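Local coordinates for chitin oligosaccahride binding protein NagB1 (Paenibacillus sp. FPU-7, PDB 7EHP), which binds chitin oligosaccharides such as N,N'-diacetylchitobiose and, as a solute-binding protein, probably hands them to a membrane transporter for uptake, at residues 26-31 and 35-40; 87-92 and 96-101; 202-207 and 367-372. All blocks are in the same frame, centred on the assembly; numbering follows the deposited sequence.

The three contacts follow one another along the chain without touching. Contact 1 lies at the surface, its centre about 27 Å from that of the chain, and contact 2 is buried; their centres are about 23 Å apart. Contact 3, also buried, lies on the opposite side of the chain's centre, centre to centre about 44 Å from contact 1 and about 40 Å from contact 2. Contacts 1 and 2 each join a helix to chain that follows it closely, and both have helix 294-307 as a neighbour. Contact 3 instead pairs two sequence-distant helices. Contact 1 combines apolar packing with a carboxylate and a water bound to backbone; only apolar and aromatic side chains meet in contacts 2 and 3.

Contact 1 of 3, residues 26-31 and 35-40; sequences QRMEAA and LRVELE
Glu29 and Leu35 bring the backbones closest, with Glu29 CA 5.1 Å from Leu35 CA where the last turn of the helix faces the chain leading into strand 37-41. The Glu29 side chain then reaches along that chain to its backbone. Glu29 OE2 accepts a hydrogen bond from Val37 N at 2.7 Å, and the N-H...O angle of 173° makes it nearly straight. The oxygen uses its anti lone pair, the one turned away from OE1. Chi1 of -77° sets CG beside the backbone N, and the extended remainder carries the carboxylate to the first residue of the strand. On the way Glu29 CG passes 3.2 Å from Leu35 O. That carbonyl also accepts a hydrogen bond from a water, which donates a second one to Glu29 O and so links helix and loop backbones.

The segments belong to a beta-alpha-beta unit, strand 3-7, helix 15-31 and strand 37-41, whose two strands pair in parallel; the contact closes the turn between the helix and the second strand. Such units build the lobes of periplasmic-binding-protein folds.

Apolar side chains make up the rest of the contact, and of these Met28 is buried. The Met28 chain bends at chi3 (66°) and crosses the Val37 side chain at about a right angle, putting its methyl CE 3.6 Å from Val37 CG2. Nearer the helix, Leu35 CD2 lies 3.5 Å from Met28 O and 3.9 Å from Met28 CB. Met28 and Leu35 also touch helix 294-307, at Phe303 and Ala299 respectively, and Leu35 rests on Val3 of strand 3-7.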
loop_
_atom_site.group_PDB
_atom_site.type_symbol
_atom_site.label_atom_id
_atom_site.label_comp_id
_atom_site.label_asym_id
_atom_site.label_seq_id
_atom_site.Cartn_x
_atom_site.Cartn_y
_atom_site.Cartn_z
ATOM N N GLN A 26 1.328 -26.286 2.753
ATOM C CA GLN A 26 1.255 -27.609 3.412
ATOM C C GLN A 26 0.044 -27.824 4.295
ATOM O O GLN A 26 -0.503 -28.933 4.261
ATOM C CB GLN A 26 2.446 -28.041 4.258
ATOM C CG GLN A 26 3.115 -27.070 5.281
ATOM C CD GLN A 26 3.826 -28.005 6.253
ATOM O OE1 GLN A 26 3.258 -29.173 6.444
ATOM N NE2 GLN A 26 5.094 -27.734 6.725
ATOM N N ARG A 27 -0.370 -26.856 5.121
ATOM C CA ARG A 27 -1.473 -27.189 6.019
ATOM C C ARG A 27 -2.744 -27.425 5.224
ATOM O O ARG A 27 -3.531 -28.317 5.557
ATOM C CB ARG A 27 -1.612 -26.087 7.036
ATOM C CG ARG A 27 -0.605 -26.159 8.138
ATOM C CD ARG A 27 -1.113 -25.308 9.262
ATOM N NE ARG A 27 -0.045 -24.607 9.939
ATOM C CZ ARG A 27 -0.232 -23.845 11.013
ATOM N NH1 ARG A 27 -1.462 -23.689 11.517
ATOM N NH2 ARG A 27 0.812 -23.239 11.578
ATOM N N MET A 28 -2.933 -26.662 4.141
ATOM C CA MET A 28 -4.053 -26.932 3.246
ATOM C C MET A 28 -3.942 -28.331 2.660
ATOM O O MET A 28 -4.934 -29.058 2.580
ATOM C CB MET A 28 -4.083 -25.912 2.114
ATOM C CG MET A 28 -4.518 -24.509 2.523
ATOM S SD MET A 28 -3.866 -23.335 1.309
ATOM C CE MET A 28 -4.750 -23.745 -0.189
ATOM N N GLU A 29 -2.731 -28.725 2.251
ATOM C CA GLU A 29 -2.560 -30.036 1.632
ATOM C C GLU A 29 -2.853 -31.157 2.626
ATOM O O GLU A 29 -3.503 -32.154 2.282
ATOM C CB GLU A 29 -1.151 -30.144 1.044
ATOM C CG GLU A 29 -1.024 -29.381 -0.274
ATOM C CD GLU A 29 0.411 -29.203 -0.747
ATOM O OE1 GLU A 29 1.341 -29.425 0.057
ATOM O OE2 GLU A 29 0.602 -28.857 -1.937
ATOM N N ALA A 30 -2.414 -30.997 3.873
ATOM C CA ALA A 30 -2.698 -32.000 4.893
ATOM C C ALA A 30 -4.191 -32.101 5.188
ATOM O O ALA A 30 -4.676 -33.168 5.558
ATOM C CB ALA A 30 -1.927 -31.665 6.165
ATOM N N ALA A 31 -4.927 -31.004 5.040
ATOM C CA ALA A 31 -6.357 -31.006 5.325
ATOM C C ALA A 31 -7.167 -31.643 4.204
ATOM O O ALA A 31 -8.211 -32.246 4.471
ATOM C CB ALA A 31 -6.839 -29.571 5.567
ATOM N N LEU A 35 -4.697 -32.940 -2.424
ATOM C CA LEU A 35 -4.521 -31.540 -2.799
ATOM C C LEU A 35 -3.054 -31.227 -3.057
ATOM O O LEU A 35 -2.170 -31.619 -2.294
ATOM C CB LEU A 35 -5.045 -30.604 -1.703
ATOM C CG LEU A 35 -4.794 -29.106 -1.977
ATOM C CD1 LEU A 35 -5.482 -28.717 -3.256
ATOM C CD2 LEU A 35 -5.267 -28.210 -0.840
ATOM N N ARG A 36 -2.796 -30.488 -4.128
ATOM C CA ARG A 36 -1.455 -30.007 -4.432
ATOM C C ARG A 36 -1.551 -28.504 -4.680
ATOM O O ARG A 36 -2.219 -28.067 -5.624
ATOM C CB ARG A 36 -0.882 -30.783 -5.621
ATOM C CG ARG A 36 -0.787 -32.292 -5.259
ATOM C CD ARG A 36 -0.134 -33.171 -6.307
ATOM N NE ARG A 36 -0.747 -33.002 -7.620
ATOM C CZ ARG A 36 -0.058 -32.779 -8.734
ATOM N NH1 ARG A 36 1.273 -32.710 -8.693
ATOM N NH2 ARG A 36 -0.701 -32.630 -9.889
ATOM N N VAL A 37 -0.942 -27.709 -3.798
ATOM C CA VAL A 37 -1.011 -26.249 -3.892
ATOM C C VAL A 37 0.220 -25.756 -4.631
ATOM O O VAL A 37 1.345 -26.170 -4.335
ATOM C CB VAL A 37 -1.124 -25.586 -2.509
ATOM C CG1 VAL A 37 -1.003 -24.048 -2.637
ATOM C CG2 VAL A 37 -2.451 -25.985 -1.840
ATOM N N GLU A 38 0.009 -24.871 -5.590
ATOM C CA GLU A 38 1.050 -24.458 -6.523
ATOM C C GLU A 38 1.166 -22.935 -6.352
ATOM O O GLU A 38 0.378 -22.162 -6.897
ATOM C CB GLU A 38 0.626 -24.984 -7.939
ATOM C CG GLU A 38 1.202 -24.474 -9.262
ATOM C CD GLU A 38 2.653 -24.871 -9.541
ATOM O OE1 GLU A 38 3.319 -24.120 -10.291
ATOM O OE2 GLU A 38 3.131 -25.906 -9.019
ATOM N N LEU A 39 2.108 -22.519 -5.511
ATOM C CA LEU A 39 2.369 -21.103 -5.292
ATOM C C LEU A 39 3.023 -20.503 -6.527
ATOM O O LEU A 39 3.915 -21.112 -7.122
ATOM C CB LEU A 39 3.285 -20.917 -4.087
ATOM C CG LEU A 39 2.722 -21.120 -2.685
ATOM C CD1 LEU A 39 3.856 -21.024 -1.695
ATOM C CD2 LEU A 39 1.669 -20.065 -2.373
ATOM N N GLU A 40 2.576 -19.306 -6.914
ATOM C CA GLU A 40 3.175 -18.567 -8.019
ATOM C C GLU A 40 3.345 -17.124 -7.565
ATOM O O GLU A 40 2.357 -16.430 -7.311
ATOM C CB GLU A 40 2.328 -18.644 -9.299
ATOM C CG GLU A 40 2.906 -17.774 -10.446
ATOM C CD GLU A 40 2.000 -17.656 -11.655
ATOM O OE1 GLU A 40 2.534 -17.660 -12.782
ATOM O OE2 GLU A 40 0.755 -17.550 -11.497
HETATM O O HOH W 1 -2.252 -33.408 -0.317
#

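Contact 2 of 3, residues 87-92 and 96-101; sequences PILNEL and DKFPNL
Leu89 meets both Phe98 and Leu101, dividing its two methyl groups between them. Its CD2 lies 4.2 Å from Phe98 CE2, approaching the ring obliquely, while CD1 lies 4.5 Å from Leu101 CD1. With chi1 of -70° and chi2 of 170°, the Leu89 chain leaves the helix towards the loop and presents the two branches to different partners. This is a hydrophobic anchoring of the loop after helix 86-92 against that helix. The Leu89 and Phe98 side chains are buried, and this pair is the tighter part of the contact.

The Leu89-Leu101 approach is looser, and the two segments together bury only 82 Å². Their backbones stay well separated: the nearest CA atoms, Leu89 CA and Asp96 CA, are 8.8 Å apart. No hydrogen bond crosses between the segments. The solvent side begins beside this apolar group, where Asn90 of the helix and Asp96 of the loop are exposed. Two polar links of the loop are local, Leu101 O being hydrogen-bonded to Thr105 OG1 and Asn100 OD1 accepting from Gln102 N. Lys97 NZ reaches farther and ties the loop to the carbonyl of Lys327. The Phe98 side chain is about 11 Å from a bound N-acetylglucosamine, too far for direct contact with the sugar.

Strand 109-125 runs along the apolar group, with Ile110 touching both Leu89 and Leu101, Leu113 adding to Leu89 and Pro114 to Leu101. Met326 touches Phe98, while Ile88 and Leu92 of helix 86-92 turn to helix 294-307.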
loop_
_atom_site.group_PDB
_atom_site.type_symbol
_atom_site.label_atom_id
_atom_site.label_comp_id
_atom_site.label_asym_id
_atom_site.label_seq_id
_atom_site.Cartn_x
_atom_site.Cartn_y
_atom_site.Cartn_z
ATOM N N PRO A 87 -21.288 -16.983 2.692
ATOM C CA PRO A 87 -21.537 -18.326 3.251
ATOM C C PRO A 87 -20.337 -18.883 3.987
ATOM O O PRO A 87 -20.486 -19.410 5.096
ATOM C CB PRO A 87 -21.887 -19.162 2.012
ATOM C CG PRO A 87 -22.436 -18.183 1.051
ATOM C CD PRO A 87 -21.582 -16.959 1.247
ATOM N N ILE A 88 -19.139 -18.733 3.408
ATOM C CA ILE A 88 -17.918 -19.252 4.020
ATOM C C ILE A 88 -17.591 -18.513 5.306
ATOM O O ILE A 88 -17.147 -19.117 6.292
ATOM C CB ILE A 88 -16.761 -19.169 3.015
ATOM C CG1 ILE A 88 -17.073 -20.021 1.792
ATOM C CG2 ILE A 88 -15.432 -19.567 3.668
ATOM C CD1 ILE A 88 -15.931 -20.049 0.800
ATOM N N LEU A 89 -17.780 -17.193 5.318
ATOM C CA LEU A 89 -17.465 -16.431 6.520
ATOM C C LEU A 89 -18.376 -16.817 7.674
ATOM O O LEU A 89 -17.949 -16.792 8.834
ATOM C CB LEU A 89 -17.570 -14.930 6.235
ATOM C CG LEU A 89 -16.474 -14.359 5.332
ATOM C CD1 LEU A 89 -16.784 -12.926 4.909
ATOM C CD2 LEU A 89 -15.148 -14.445 6.035
ATOM N N ASN A 90 -19.631 -17.153 7.368
ATOM C CA ASN A 90 -20.575 -17.584 8.392
ATOM C C ASN A 90 -20.184 -18.948 8.951
ATOM O O ASN A 90 -20.134 -19.137 10.173
ATOM C CB ASN A 90 -21.986 -17.617 7.801
ATOM C CG ASN A 90 -22.606 -16.221 7.677
ATOM O OD1 ASN A 90 -21.997 -15.207 8.053
ATOM N ND2 ASN A 90 -23.808 -16.166 7.115
ATOM N N GLU A 91 -19.896 -19.908 8.060
ATOM C CA GLU A 91 -19.443 -21.235 8.469
ATOM C C GLU A 91 -18.313 -21.151 9.484
ATOM O O GLU A 91 -18.350 -21.809 10.533
ATOM C CB GLU A 91 -18.962 -22.025 7.253
ATOM C CG GLU A 91 -19.979 -22.926 6.598
ATOM C CD GLU A 91 -19.441 -23.587 5.330
ATOM O OE1 GLU A 91 -18.215 -23.853 5.256
ATOM O OE2 GLU A 91 -20.249 -23.855 4.411
ATOM N N LEU A 92 -17.295 -20.342 9.179
ATOM C CA LEU A 92 -16.061 -20.283 9.951
ATOM C C LEU A 92 -16.132 -19.331 11.130
ATOM O O LEU A 92 -15.167 -19.255 11.904
ATOM C CB LEU A 92 -14.884 -19.879 9.051
ATOM C CG LEU A 92 -14.545 -20.784 7.867
ATOM C CD1 LEU A 92 -13.392 -20.171 7.045
ATOM C CD2 LEU A 92 -14.205 -22.192 8.373
ATOM N N ASP A 96 -17.370 -11.201 11.703
ATOM C CA ASP A 96 -17.300 -10.101 12.650
ATOM C C ASP A 96 -15.987 -10.077 13.438
ATOM O O ASP A 96 -15.879 -9.351 14.418
ATOM C CB ASP A 96 -18.568 -10.133 13.516
ATOM C CG ASP A 96 -18.759 -11.459 14.233
ATOM O OD1 ASP A 96 -17.893 -12.359 14.055
ATOM O OD2 ASP A 96 -19.806 -11.632 14.905
ATOM N N LYS A 97 -14.974 -10.801 12.981
ATOM C CA LYS A 97 -13.625 -10.591 13.456
ATOM C C LYS A 97 -12.829 -9.698 12.490
ATOM O O LYS A 97 -11.656 -9.398 12.745
ATOM C CB LYS A 97 -12.938 -11.960 13.713
ATOM C CG LYS A 97 -11.490 -11.969 14.249
ATOM C CD LYS A 97 -10.995 -13.396 14.621
ATOM C CE LYS A 97 -11.253 -13.809 16.085
ATOM N NZ LYS A 97 -10.281 -13.179 17.042
ATOM N N PHE A 98 -13.473 -9.227 11.402
ATOM C CA PHE A 98 -12.928 -8.216 10.492
ATOM C C PHE A 98 -13.530 -6.852 10.811
ATOM O O PHE A 98 -14.704 -6.615 10.487
ATOM C CB PHE A 98 -13.230 -8.572 9.040
ATOM C CG PHE A 98 -12.427 -9.708 8.495
ATOM C CD1 PHE A 98 -11.154 -9.497 7.999
ATOM C CD2 PHE A 98 -12.965 -10.977 8.421
ATOM C CE1 PHE A 98 -10.425 -10.538 7.470
ATOM C CE2 PHE A 98 -12.238 -12.026 7.885
ATOM C CZ PHE A 98 -10.970 -11.809 7.415
ATOM N N PRO A 99 -12.787 -5.916 11.395
ATOM C CA PRO A 99 -13.375 -4.589 11.644
ATOM C C PRO A 99 -13.809 -3.849 10.378
ATOM O O PRO A 99 -14.668 -2.957 10.465
ATOM C CB PRO A 99 -12.261 -3.849 12.401
ATOM C CG PRO A 99 -11.009 -4.655 12.147
ATOM C CD PRO A 99 -11.472 -6.067 12.039
ATOM N N ASN A 100 -13.294 -4.210 9.201
ATOM C CA ASN A 100 -13.523 -3.372 8.021
ATOM C C ASN A 100 -13.309 -4.196 6.757
ATOM O O ASN A 100 -12.166 -4.524 6.409
ATOM C CB ASN A 100 -12.600 -2.155 8.057
ATOM C CG ASN A 100 -12.970 -1.099 7.039
ATOM O OD1 ASN A 100 -13.524 -1.397 5.976
ATOM N ND2 ASN A 100 -12.644 0.152 7.353
ATOM N N LEU A 101 -14.408 -4.517 6.073
ATOM C CA LEU A 101 -14.369 -5.170 4.769
ATOM C C LEU A 101 -14.912 -4.274 3.658
ATOM O O LEU A 101 -15.268 -4.777 2.586
ATOM C CB LEU A 101 -15.167 -6.479 4.811
ATOM C CG LEU A 101 -14.737 -7.535 5.822
ATOM C CD1 LEU A 101 -15.769 -8.687 5.895
ATOM C CD2 LEU A 101 -13.357 -8.049 5.439
#

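Contact 3 of 3, residues 202-207 and 367-372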
loop_
_atom_site.group_PDB
_atom_site.type_symbol
_atom_site.label_atom_id
_atom_site.label_comp_id
_atom_site.label_asym_id
_atom_site.label_seq_id
_atom_site.Cartn_x
_atom_site.Cartn_y
_atom_site.Cartn_z
ATOM N N ASP A 202 -2.036 22.611 -5.160
ATOM C CA ASP A 202 -1.135 23.028 -4.088
ATOM C C ASP A 202 -0.275 21.857 -3.600
ATOM O O ASP A 202 0.938 22.001 -3.382
ATOM C CB ASP A 202 -1.954 23.641 -2.940
ATOM C CG ASP A 202 -1.095 24.401 -1.935
ATOM O OD1 ASP A 202 -0.728 25.550 -2.253
ATOM O OD2 ASP A 202 -0.825 23.890 -0.811
ATOM N N GLY A 203 -0.887 20.684 -3.429
ATOM C CA GLY A 203 -0.126 19.527 -2.981
ATOM C C GLY A 203 0.864 19.032 -4.018
ATOM O O GLY A 203 1.954 18.581 -3.668
ATOM N N PHE A 204 0.489 19.085 -5.304
ATOM C CA PHE A 204 1.433 18.756 -6.372
ATOM C C PHE A 204 2.612 19.722 -6.377
ATOM O O PHE A 204 3.767 19.310 -6.575
ATOM C CB PHE A 204 0.731 18.771 -7.741
ATOM C CG PHE A 204 -0.008 17.479 -8.072
ATOM C CD1 PHE A 204 -1.226 17.181 -7.475
ATOM C CD2 PHE A 204 0.522 16.570 -8.983
ATOM C CE1 PHE A 204 -1.908 15.990 -7.773
ATOM C CE2 PHE A 204 -0.138 15.379 -9.286
ATOM C CZ PHE A 204 -1.363 15.084 -8.688
ATOM N N LYS A 205 2.347 21.017 -6.156
ATOM C CA LYS A 205 3.440 21.994 -6.168
ATOM C C LYS A 205 4.346 21.812 -4.963
ATOM O O LYS A 205 5.558 22.074 -5.044
ATOM C CB LYS A 205 2.881 23.425 -6.222
ATOM C CG LYS A 205 2.275 23.788 -7.576
ATOM C CD LYS A 205 1.845 25.253 -7.638
ATOM C CE LYS A 205 0.467 25.442 -7.030
ATOM N NZ LYS A 205 -0.267 26.541 -7.701
ATOM N N ARG A 206 3.784 21.334 -3.849
ATOM C CA ARG A 206 4.600 21.048 -2.674
ATOM C C ARG A 206 5.515 19.871 -2.934
ATOM O O ARG A 206 6.664 19.858 -2.492
ATOM C CB ARG A 206 3.708 20.757 -1.468
ATOM C CG ARG A 206 3.143 22.014 -0.836
ATOM C CD ARG A 206 2.106 21.675 0.212
ATOM N NE ARG A 206 1.408 22.873 0.669
ATOM C CZ ARG A 206 1.922 23.749 1.524
ATOM N NH1 ARG A 206 3.147 23.563 2.018
ATOM N NH2 ARG A 206 1.211 24.814 1.882
ATOM N N TYR A 207 4.983 18.850 -3.593
ATOM C CA TYR A 207 5.779 17.708 -4.005
ATOM C C TYR A 207 6.903 18.151 -4.930
ATOM O O TYR A 207 8.061 17.745 -4.761
ATOM C CB TYR A 207 4.847 16.710 -4.691
ATOM C CG TYR A 207 5.437 15.371 -5.091
ATOM C CD1 TYR A 207 6.239 15.236 -6.232
ATOM C CD2 TYR A 207 5.129 14.221 -4.366
ATOM C CE1 TYR A 207 6.747 13.980 -6.612
ATOM C CE2 TYR A 207 5.620 12.975 -4.736
ATOM C CZ TYR A 207 6.418 12.851 -5.847
ATOM O OH TYR A 207 6.881 11.581 -6.183
ATOM N N MET A 367 2.700 7.643 -14.963
ATOM C CA MET A 367 3.531 8.100 -16.070
ATOM C C MET A 367 3.770 9.602 -16.000
ATOM O O MET A 367 4.878 10.066 -16.271
ATOM C CB MET A 367 2.888 7.711 -17.395
ATOM C CG MET A 367 2.447 6.244 -17.447
ATOM S SD MET A 367 1.764 5.723 -19.043
ATOM C CE MET A 367 0.063 6.305 -18.937
ATOM N N CYS A 368 2.743 10.370 -15.629
ATOM C CA CYS A 368 2.896 11.816 -15.500
ATOM C C CYS A 368 3.901 12.180 -14.417
ATOM O O CYS A 368 4.698 13.103 -14.597
ATOM C CB CYS A 368 1.550 12.467 -15.211
ATOM S SG CYS A 368 0.559 12.658 -16.695
ATOM N N MET A 369 3.889 11.468 -13.288
ATOM C CA MET A 369 4.832 11.798 -12.222
ATOM C C MET A 369 6.266 11.448 -12.582
ATOM O O MET A 369 7.192 12.163 -12.172
ATOM C CB MET A 369 4.426 11.119 -10.921
ATOM C CG MET A 369 3.122 11.652 -10.342
ATOM S SD MET A 369 3.075 13.462 -10.149
ATOM C CE MET A 369 4.197 13.687 -8.774
ATOM N N GLN A 370 6.484 10.388 -13.352
ATOM C CA GLN A 370 7.849 10.119 -13.798
ATOM C C GLN A 370 8.346 11.211 -14.737
ATOM O O GLN A 370 9.520 11.598 -14.679
ATOM C CB GLN A 370 7.926 8.745 -14.446
ATOM C CG GLN A 370 7.884 7.659 -13.387
ATOM C CD GLN A 370 7.646 6.306 -13.973
ATOM O OE1 GLN A 370 7.086 6.193 -15.055
ATOM N NE2 GLN A 370 8.076 5.266 -13.274
ATOM N N GLU A 371 7.463 11.737 -15.593
ATOM C CA GLU A 371 7.826 12.896 -16.406
ATOM C C GLU A 371 8.101 14.117 -15.539
ATOM O O GLU A 371 9.058 14.865 -15.790
ATOM C CB GLU A 371 6.717 13.201 -17.415
ATOM C CG GLU A 371 6.497 12.087 -18.446
ATOM C CD GLU A 371 7.766 11.724 -19.188
ATOM O OE1 GLU A 371 8.186 12.530 -20.047
ATOM O OE2 GLU A 371 8.355 10.650 -18.908
ATOM N N LEU A 372 7.283 14.338 -14.500
ATOM C CA LEU A 372 7.540 15.476 -13.618
ATOM C C LEU A 372 8.859 15.307 -12.877
ATOM O O LEU A 372 9.631 16.259 -12.742
ATOM C CB LEU A 372 6.404 15.657 -12.614
ATOM C CG LEU A 372 6.589 16.825 -11.628
ATOM C CD1 LEU A 372 6.391 18.178 -12.291
ATOM C CD2 LEU A 372 5.659 16.676 -10.412
#
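Met369 lies against both Phe204 and Tyr207, meeting each ring with a different atom. Its terminal methyl lies over one face of Tyr207: CE is 3.3 Å above the ring plane and offset toward the rim. The line from CE to the ring centroid, 3.8 Å long, leans 27° from the ring normal, which identifies a CH-pi contact; the nearest ring atom is CE1, at 3.4 Å from Met369 CE. The tyrosine and methionine chains arrive from opposite directions, and the Tyr207 ring is sent out from its helix with CG anti to the backbone N.

The sulfur serves the other ring. Met369 SD is 3.8 Å from Phe204 CE2 in a Met-aromatic contact, but its direction to the centroid is 69° off the normal, an oblique approach. Bends at chi2 and chi3 of Met369 fold the chain so that SD and CE can address these two rings at once. Replacing Met369 by an alanine would probably leave a gap beside the two rings, costing Tyr207 the methyl on this face and Phe204 its sulfur neighbour. Leu372 adds a looser touch, with CD2 4.5 Å from Tyr207 CD1.

The segment axes pass 12.6 Å apart at a crossing angle of -44°, a separation bridged by these long side chains. Helices 198-213 and 359-373 thus form a buried helix-helix interface held by a Met-aromatic and a CH-pi contact, with helix 165-180 alongside: Ala168 touches Tyr207, and Asn169 and Leu172 touch Met369. Helix 379-396 supplies Val379, Val382 and Leu383 against Phe204, while Leu372 also rests on Asp208 and Leu211 farther along helix 198-213.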